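Local structure of ribosome-inactivating protein (Lychnis chalcedonica, 2G5X) at residues L133-F144 / K159-M167; E170-E178 / E223-L231. The protein is lychnin, a single-chain plant protein of the ribosome-inactivating protein family. All blocks are in the same frame, centred on the assembly; numbering follows the deposited sequence. Where two conformers were deposited one is given.

Contact 1. Residues L133-F144 / K159-M167; sequences LSLGVSSLQTAF and KFALISIQM
Leu140 and Ile163 meet in the middle of a buried helix-helix contact in the core of the ribosome-inactivating protein fold. Helix 137-144 and helix 159-167 run roughly antiparallel, with axes 9.0 Å apart and an angle of 145° between their directions. Leu140 is a knob in a hole lined by Phe160, Ile163, Ser164 and Met167. Its CG stands anti to the backbone N (chi1 -179°), which turns CD1 toward the Phe160 ring and Ser164 OG, on the same side of it. Leu140 CD1 lies 4.0 Å from Phe160 CE1. The side chains of Leu140 and Ile163 pass each other in opposite directions, touching through Ile163 CG2. The other branch of Ile163 is extended and puts CD1 3.8 Å from Ala143 CB. With only a methyl, Ala143 lets the chains come close at this end. Ala143 CB is 3.8 Å from Phe160 CA.

The turn before helix 137-144 closes the other end. Leu133 crosses Ile163 at about a right angle and presses CD2 to 3.4 Å from Leu162 CB, a tight carbon pair. Leu135 CD2 rests on the aliphatic part of Gln166. Gly136, the N-cap residue, meets Met167 with bare backbone: Met167 CE is 3.4 Å from Gly136 C. Gly136 N also gives a weak hydrogen bond to Met167 SD, at 3.5 Å. Ser164 OG lies over one face of the Phe160 ring, near the rim. Ser164 OG donates to Phe160 O at 3.0 Å, so this buried hydroxyl is satisfied within its own helix.

Leu140 and Met167 also pack on Trp4 of strand 3-5. Phe144 and Phe160 reach Ile59 of strand 58-64, while Lys159 and Leu162 touch helix 119-126.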
# COMPACT_ATOMS: atom_id res chain seq x y z
N LEU A 133 8.71 -10.44 7.50
CA LEU A 133 7.33 -10.22 7.90
C LEU A 133 6.43 -11.21 7.15
O LEU A 133 6.54 -11.35 5.93
CB LEU A 133 6.91 -8.79 7.55
CG LEU A 133 5.42 -8.44 7.68
CD1 LEU A 133 4.95 -8.58 9.11
CD2 LEU A 133 5.21 -7.01 7.19
N SER A 134 5.56 -11.91 7.88
CA SER A 134 4.65 -12.87 7.26
C SER A 134 3.59 -12.15 6.43
O SER A 134 2.83 -11.33 6.95
CB SER A 134 3.98 -13.72 8.34
OG SER A 134 4.83 -14.76 8.78
N LEU A 135 3.55 -12.46 5.13
CA LEU A 135 2.60 -11.84 4.20
C LEU A 135 1.56 -12.84 3.70
O LEU A 135 1.80 -14.04 3.70
CB LEU A 135 3.36 -11.28 2.99
CG LEU A 135 4.59 -10.41 3.26
CD1 LEU A 135 5.26 -10.06 1.94
CD2 LEU A 135 4.19 -9.16 4.03
N GLY A 136 0.41 -12.33 3.28
CA GLY A 136 -0.64 -13.19 2.77
C GLY A 136 -2.02 -12.81 3.27
O GLY A 136 -2.16 -11.99 4.17
N VAL A 137 -3.06 -13.41 2.68
CA VAL A 137 -4.43 -13.12 3.07
C VAL A 137 -4.72 -13.31 4.56
O VAL A 137 -5.26 -12.41 5.21
CB VAL A 137 -5.42 -13.98 2.24
CG1 VAL A 137 -6.84 -13.84 2.78
CG2 VAL A 137 -5.37 -13.52 0.78
N SER A 138 -4.37 -14.47 5.11
CA SER A 138 -4.62 -14.72 6.53
C SER A 138 -3.86 -13.75 7.42
O SER A 138 -4.39 -13.26 8.41
CB SER A 138 -4.25 -16.16 6.88
OG SER A 138 -4.99 -17.07 6.10
N SER A 139 -2.61 -13.47 7.05
CA SER A 139 -1.77 -12.55 7.82
C SER A 139 -2.41 -11.16 7.86
O SER A 139 -2.47 -10.52 8.92
CB SER A 139 -0.38 -12.46 7.19
OG SER A 139 0.25 -13.73 7.14
N LEU A 140 -2.89 -10.70 6.71
CA LEU A 140 -3.52 -9.39 6.64
C LEU A 140 -4.83 -9.35 7.42
O LEU A 140 -5.13 -8.36 8.09
CB LEU A 140 -3.75 -8.99 5.17
CG LEU A 140 -4.39 -7.63 4.94
CD1 LEU A 140 -3.62 -6.54 5.69
CD2 LEU A 140 -4.42 -7.34 3.44
N GLN A 141 -5.62 -10.42 7.35
CA GLN A 141 -6.88 -10.46 8.08
C GLN A 141 -6.64 -10.35 9.59
O GLN A 141 -7.35 -9.64 10.30
CB GLN A 141 -7.66 -11.74 7.78
CG GLN A 141 -8.12 -11.88 6.33
CD GLN A 141 -8.81 -13.21 6.07
OE1 GLN A 141 -8.56 -14.19 6.77
NE2 GLN A 141 -9.66 -13.25 5.06
N THR A 142 -5.61 -11.05 10.07
CA THR A 142 -5.28 -11.04 11.49
C THR A 142 -4.82 -9.65 11.93
O THR A 142 -5.25 -9.15 12.98
CB THR A 142 -4.16 -12.06 11.81
OG1 THR A 142 -4.65 -13.39 11.56
CG2 THR A 142 -3.73 -11.95 13.26
N ALA A 143 -3.97 -9.02 11.13
CA ALA A 143 -3.46 -7.69 11.45
C ALA A 143 -4.60 -6.67 11.46
O ALA A 143 -4.64 -5.77 12.29
CB ALA A 143 -2.38 -7.29 10.45
N PHE A 144 -5.51 -6.83 10.50
CA PHE A 144 -6.67 -5.95 10.37
C PHE A 144 -7.51 -6.01 11.65
O PHE A 144 -7.87 -4.98 12.22
CB PHE A 144 -7.49 -6.43 9.16
CG PHE A 144 -8.65 -5.54 8.79
CD1 PHE A 144 -8.74 -5.00 7.51
CD2 PHE A 144 -9.70 -5.31 9.68
CE1 PHE A 144 -9.85 -4.24 7.12
CE2 PHE A 144 -10.81 -4.56 9.31
CZ PHE A 144 -10.89 -4.03 8.03
N LYS A 159 2.45 -3.28 12.14
CA LYS A 159 2.37 -4.57 11.46
C LYS A 159 1.33 -4.53 10.35
O LYS A 159 1.58 -4.98 9.24
CB LYS A 159 2.03 -5.67 12.47
CG LYS A 159 3.17 -6.01 13.41
CD LYS A 159 2.99 -7.43 13.94
CE LYS A 159 2.70 -8.42 12.83
NZ LYS A 159 2.90 -9.81 13.31
N PHE A 160 0.16 -3.97 10.66
CA PHE A 160 -0.92 -3.85 9.69
C PHE A 160 -0.45 -3.01 8.50
O PHE A 160 -0.72 -3.35 7.35
CB PHE A 160 -2.14 -3.19 10.35
CG PHE A 160 -3.20 -2.77 9.37
CD1 PHE A 160 -3.91 -3.72 8.65
CD2 PHE A 160 -3.48 -1.42 9.16
CE1 PHE A 160 -4.88 -3.33 7.72
CE2 PHE A 160 -4.45 -1.02 8.23
CZ PHE A 160 -5.15 -1.98 7.51
N ALA A 161 0.24 -1.91 8.78
CA ALA A 161 0.74 -1.03 7.73
C ALA A 161 1.77 -1.70 6.82
O ALA A 161 1.70 -1.57 5.60
CB ALA A 161 1.34 0.23 8.35
N LEU A 162 2.73 -2.41 7.41
CA LEU A 162 3.76 -3.07 6.62
C LEU A 162 3.20 -4.16 5.71
O LEU A 162 3.62 -4.28 4.56
CB LEU A 162 4.82 -3.67 7.54
CG LEU A 162 5.80 -2.66 8.15
CD1 LEU A 162 6.64 -3.33 9.22
CD2 LEU A 162 6.69 -2.09 7.05
N ILE A 163 2.24 -4.93 6.21
CA ILE A 163 1.65 -5.98 5.39
C ILE A 163 0.88 -5.34 4.24
O ILE A 163 0.94 -5.81 3.10
CB ILE A 163 0.69 -6.87 6.22
CG1 ILE A 163 1.48 -7.62 7.31
CG2 ILE A 163 0.00 -7.88 5.31
CD1 ILE A 163 0.60 -8.39 8.29
N SER A 164 0.16 -4.26 4.54
CA SER A 164 -0.61 -3.55 3.53
C SER A 164 0.30 -2.94 2.46
O SER A 164 -0.01 -2.98 1.27
CB SER A 164 -1.45 -2.45 4.17
OG SER A 164 -2.47 -3.00 4.99
N ILE A 165 1.43 -2.38 2.88
CA ILE A 165 2.37 -1.78 1.94
C ILE A 165 2.90 -2.83 0.96
O ILE A 165 2.93 -2.61 -0.25
CB ILE A 165 3.55 -1.11 2.69
CG1 ILE A 165 3.03 0.13 3.43
CG2 ILE A 165 4.66 -0.75 1.72
CD1 ILE A 165 4.03 0.73 4.41
N GLN A 166 3.28 -3.99 1.48
CA GLN A 166 3.80 -5.07 0.65
C GLN A 166 2.76 -5.60 -0.34
O GLN A 166 3.03 -5.68 -1.54
CB GLN A 166 4.27 -6.24 1.53
CG GLN A 166 5.49 -5.94 2.38
CD GLN A 166 6.78 -6.14 1.62
OE1 GLN A 166 6.97 -5.57 0.54
NE2 GLN A 166 7.68 -6.95 2.18
N MET A 167 1.59 -5.94 0.17
CA MET A 167 0.52 -6.52 -0.65
C MET A 167 -0.25 -5.56 -1.55
O MET A 167 -0.84 -6.00 -2.54
CB MET A 167 -0.46 -7.28 0.26
CG MET A 167 0.19 -8.45 1.00
SD MET A 167 -0.93 -9.32 2.12
CE MET A 167 -1.92 -10.26 0.97

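Contact 2. Residues E170-E178 / E223-L231; sequences EAARFKYIE and EEEMKLGLL
Tyr176 holds its CG anti to the backbone N (chi1 -173°), and this lays its ring beside Glu225. In Glu225 the CG is anti to the carbonyl carbon and the chain is extended beyond it. The two side chains lie side by side and point the same way. Glu225 CG sits over the centre of one face of the Tyr176 ring, 3.9 Å from the centroid, in a CH-pi contact.

The backbones join at one beta bridge, Phe174 with Leu228. Phe174 marks the break between helix 154-173 and helix 175-184. Two hydrogen bonds flank the bridge. The bond from Gly229 N to Arg173 O is 2.8 Å and nearly straight at the hydrogen (168°), though the donor stands above the carbonyl plane. Lys175 N donates to Lys227 O at 3.1 Å. Phe174 CE1 packs 3.5 Å from Leu228 CD2. Trp203 also meets the Phe174 ring.

Water 1 joins the same region: it accepts from Tyr176 N at 2.9 Å and donates to Glu225 O and to Lys227 O, which also takes the Lys175 N-H. Water 2 donates to Glu225 OE1 at 2.7 Å and is also bonded to Tyr176 OH. The main partner of that carboxylate is Arg195, through a salt bridge.

Charged side chains of 170-178 pair with each other or with other parts of the chain: Lys175 NZ with Glu178 OE1 at 2.8 Å, Glu178 also with Arg21, and Arg173 with Glu170 and with the backbone O of Asp67. The contact thus relies on backbone groups, water, the Tyr176 face and the apolar Phe174-Leu228 pair, without any salt bridge between the segments.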
# COMPACT_ATOMS: atom_id res chain seq x y z
N GLU A 170 3.65 -2.21 -3.03
CA GLU A 170 4.76 -2.85 -3.74
C GLU A 170 4.27 -3.76 -4.86
O GLU A 170 4.88 -3.83 -5.93
CB GLU A 170 5.63 -3.63 -2.75
CG GLU A 170 6.20 -2.77 -1.62
CD GLU A 170 7.30 -1.81 -2.07
OE1 GLU A 170 7.38 -1.48 -3.27
OE2 GLU A 170 8.07 -1.36 -1.19
N ALA A 171 3.16 -4.45 -4.61
CA ALA A 171 2.58 -5.34 -5.63
C ALA A 171 2.08 -4.50 -6.81
O ALA A 171 2.14 -4.94 -7.96
CB ALA A 171 1.43 -6.15 -5.03
N ALA A 172 1.57 -3.31 -6.53
CA ALA A 172 1.08 -2.44 -7.60
C ALA A 172 2.26 -2.00 -8.47
O ALA A 172 2.17 -1.97 -9.70
CB ALA A 172 0.38 -1.22 -7.01
N ARG A 173 3.37 -1.67 -7.83
CA ARG A 173 4.57 -1.23 -8.53
C ARG A 173 5.24 -2.32 -9.37
O ARG A 173 5.64 -2.08 -10.51
CB ARG A 173 5.60 -0.71 -7.53
CG ARG A 173 5.22 0.57 -6.80
CD ARG A 173 6.12 0.77 -5.59
NE ARG A 173 5.90 2.05 -4.92
CZ ARG A 173 5.97 2.21 -3.60
NH1 ARG A 173 6.24 1.18 -2.82
NH2 ARG A 173 5.80 3.42 -3.07
N PHE A 174 5.36 -3.51 -8.79
CA PHE A 174 6.03 -4.65 -9.43
C PHE A 174 5.16 -5.84 -9.80
O PHE A 174 4.64 -6.52 -8.91
CB PHE A 174 7.16 -5.15 -8.52
CG PHE A 174 8.23 -4.14 -8.26
CD1 PHE A 174 9.34 -4.06 -9.09
CD2 PHE A 174 8.14 -3.27 -7.17
CE1 PHE A 174 10.35 -3.12 -8.85
CE2 PHE A 174 9.13 -2.32 -6.92
CZ PHE A 174 10.24 -2.25 -7.76
N LYS A 175 5.04 -6.13 -11.10
CA LYS A 175 4.26 -7.28 -11.55
C LYS A 175 4.84 -8.56 -10.95
O LYS A 175 4.10 -9.51 -10.64
CB LYS A 175 4.27 -7.38 -13.08
CG LYS A 175 3.53 -6.26 -13.81
CD LYS A 175 2.03 -6.33 -13.57
CE LYS A 175 1.44 -7.63 -14.12
NZ LYS A 175 -0.02 -7.75 -13.84
N TYR A 176 6.15 -8.59 -10.78
CA TYR A 176 6.83 -9.76 -10.21
C TYR A 176 6.35 -10.03 -8.79
O TYR A 176 6.16 -11.18 -8.40
CB TYR A 176 8.35 -9.52 -10.19
CG TYR A 176 9.17 -10.73 -9.77
CD1 TYR A 176 9.58 -11.68 -10.71
CD2 TYR A 176 9.52 -10.93 -8.43
CE1 TYR A 176 10.33 -12.80 -10.32
CE2 TYR A 176 10.26 -12.04 -8.04
CZ TYR A 176 10.66 -12.97 -8.99
OH TYR A 176 11.40 -14.07 -8.61
N ILE A 177 6.14 -8.97 -8.02
CA ILE A 177 5.68 -9.11 -6.64
C ILE A 177 4.21 -9.50 -6.59
O ILE A 177 3.80 -10.29 -5.75
CB ILE A 177 5.96 -7.82 -5.84
CG1 ILE A 177 7.48 -7.59 -5.80
CG2 ILE A 177 5.38 -7.93 -4.44
CD1 ILE A 177 7.91 -6.34 -5.06
N GLU A 178 3.41 -8.95 -7.51
CA GLU A 178 2.00 -9.30 -7.57
C GLU A 178 1.96 -10.81 -7.80
O GLU A 178 1.20 -11.53 -7.14
CB GLU A 178 1.32 -8.59 -8.75
CG GLU A 178 -0.04 -9.19 -9.10
CD GLU A 178 -0.67 -8.56 -10.34
OE1 GLU A 178 -0.01 -7.76 -11.02
OE2 GLU A 178 -1.84 -8.88 -10.62
N GLU A 223 14.75 -9.44 -16.57
CA GLU A 223 13.73 -8.70 -17.30
C GLU A 223 12.36 -8.88 -16.62
O GLU A 223 11.56 -7.94 -16.58
CB GLU A 223 13.67 -9.16 -18.75
CG GLU A 223 12.67 -8.41 -19.61
CD GLU A 223 12.83 -8.70 -21.09
OE1 GLU A 223 11.98 -8.23 -21.87
OE2 GLU A 223 13.81 -9.39 -21.46
N GLU A 224 12.11 -10.07 -16.08
CA GLU A 224 10.84 -10.34 -15.41
C GLU A 224 10.73 -9.60 -14.08
O GLU A 224 9.67 -9.09 -13.73
CB GLU A 224 10.67 -11.85 -15.19
CG GLU A 224 10.54 -12.65 -16.48
CD GLU A 224 11.86 -12.86 -17.18
OE1 GLU A 224 11.85 -13.05 -18.42
OE2 GLU A 224 12.91 -12.86 -16.51
N GLU A 225 11.83 -9.55 -13.33
CA GLU A 225 11.82 -8.85 -12.05
C GLU A 225 11.57 -7.36 -12.27
O GLU A 225 10.94 -6.70 -11.45
CB GLU A 225 13.16 -9.05 -11.34
CG GLU A 225 13.26 -10.34 -10.56
CD GLU A 225 14.67 -10.62 -10.05
OE1 GLU A 225 14.81 -11.44 -9.12
OE2 GLU A 225 15.63 -10.04 -10.60
N MET A 226 12.05 -6.85 -13.41
CA MET A 226 11.91 -5.43 -13.73
C MET A 226 10.59 -5.04 -14.40
O MET A 226 10.37 -3.86 -14.67
CB MET A 226 13.08 -4.98 -14.61
CG MET A 226 14.44 -5.05 -13.93
SD MET A 226 15.74 -4.23 -14.89
CE MET A 226 16.07 -5.49 -16.12
N LYS A 227 9.73 -6.01 -14.67
CA LYS A 227 8.44 -5.73 -15.31
C LYS A 227 7.56 -4.91 -14.36
O LYS A 227 6.91 -5.45 -13.46
CB LYS A 227 7.73 -7.04 -15.67
CG LYS A 227 6.87 -6.97 -16.92
CD LYS A 227 7.68 -7.31 -18.17
CE LYS A 227 6.91 -6.99 -19.44
NZ LYS A 227 7.69 -7.33 -20.66
N LEU A 228 7.53 -3.60 -14.56
CA LEU A 228 6.74 -2.73 -13.69
C LEU A 228 5.26 -2.62 -14.03
O LEU A 228 4.87 -2.70 -15.20
CB LEU A 228 7.36 -1.33 -13.66
CG LEU A 228 8.83 -1.29 -13.24
CD1 LEU A 228 9.31 0.15 -13.20
CD2 LEU A 228 9.01 -1.94 -11.87
N GLY A 229 4.44 -2.45 -13.00
CA GLY A 229 3.01 -2.29 -13.17
C GLY A 229 2.62 -0.83 -13.02
O GLY A 229 1.50 -0.44 -13.35
N LEU A 230 3.55 -0.03 -12.50
CA LEU A 230 3.35 1.40 -12.30
C LEU A 230 4.71 2.06 -12.39
O LEU A 230 5.67 1.61 -11.75
CB LEU A 230 2.73 1.67 -10.92
CG LEU A 230 2.55 3.13 -10.50
CD1 LEU A 230 1.49 3.79 -11.38
CD2 LEU A 230 2.14 3.22 -9.03
N LEU A 231 4.82 3.13 -13.17
CA LEU A 231 6.09 3.83 -13.30
C LEU A 231 6.09 5.10 -12.48
O LEU A 231 5.05 5.72 -12.27
CB LEU A 231 6.38 4.20 -14.76
CG LEU A 231 6.48 3.11 -15.83
CD1 LEU A 231 6.95 3.75 -17.13
CD2 LEU A 231 7.46 2.04 -15.40
O HOH W 1 8.08 -6.54 -11.39
O HOH W 2 14.24 -13.92 -10.04

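In the fold
Both contacts use helix 154-173: contact 1 along its middle, against helix 137-145; contact 2 at its C-terminal end and the start of helix 175-184. Their centres are about 19 Å apart, and they meet through a probable hydrogen bond between Ile165 O and Glu170 N, within the shared helix. Contact 1 is core: two helices pack through apolar side chains, and its one cross-segment hydrogen bond is weak. Contact 2 lies farther out and is partly buried. There an irregular loop is held by two backbone hydrogen bonds and two waters, with fewer apolar contacts. The difference fits their places, with side-chain packing inside and polar bridging nearer the surface, where the helix breaks.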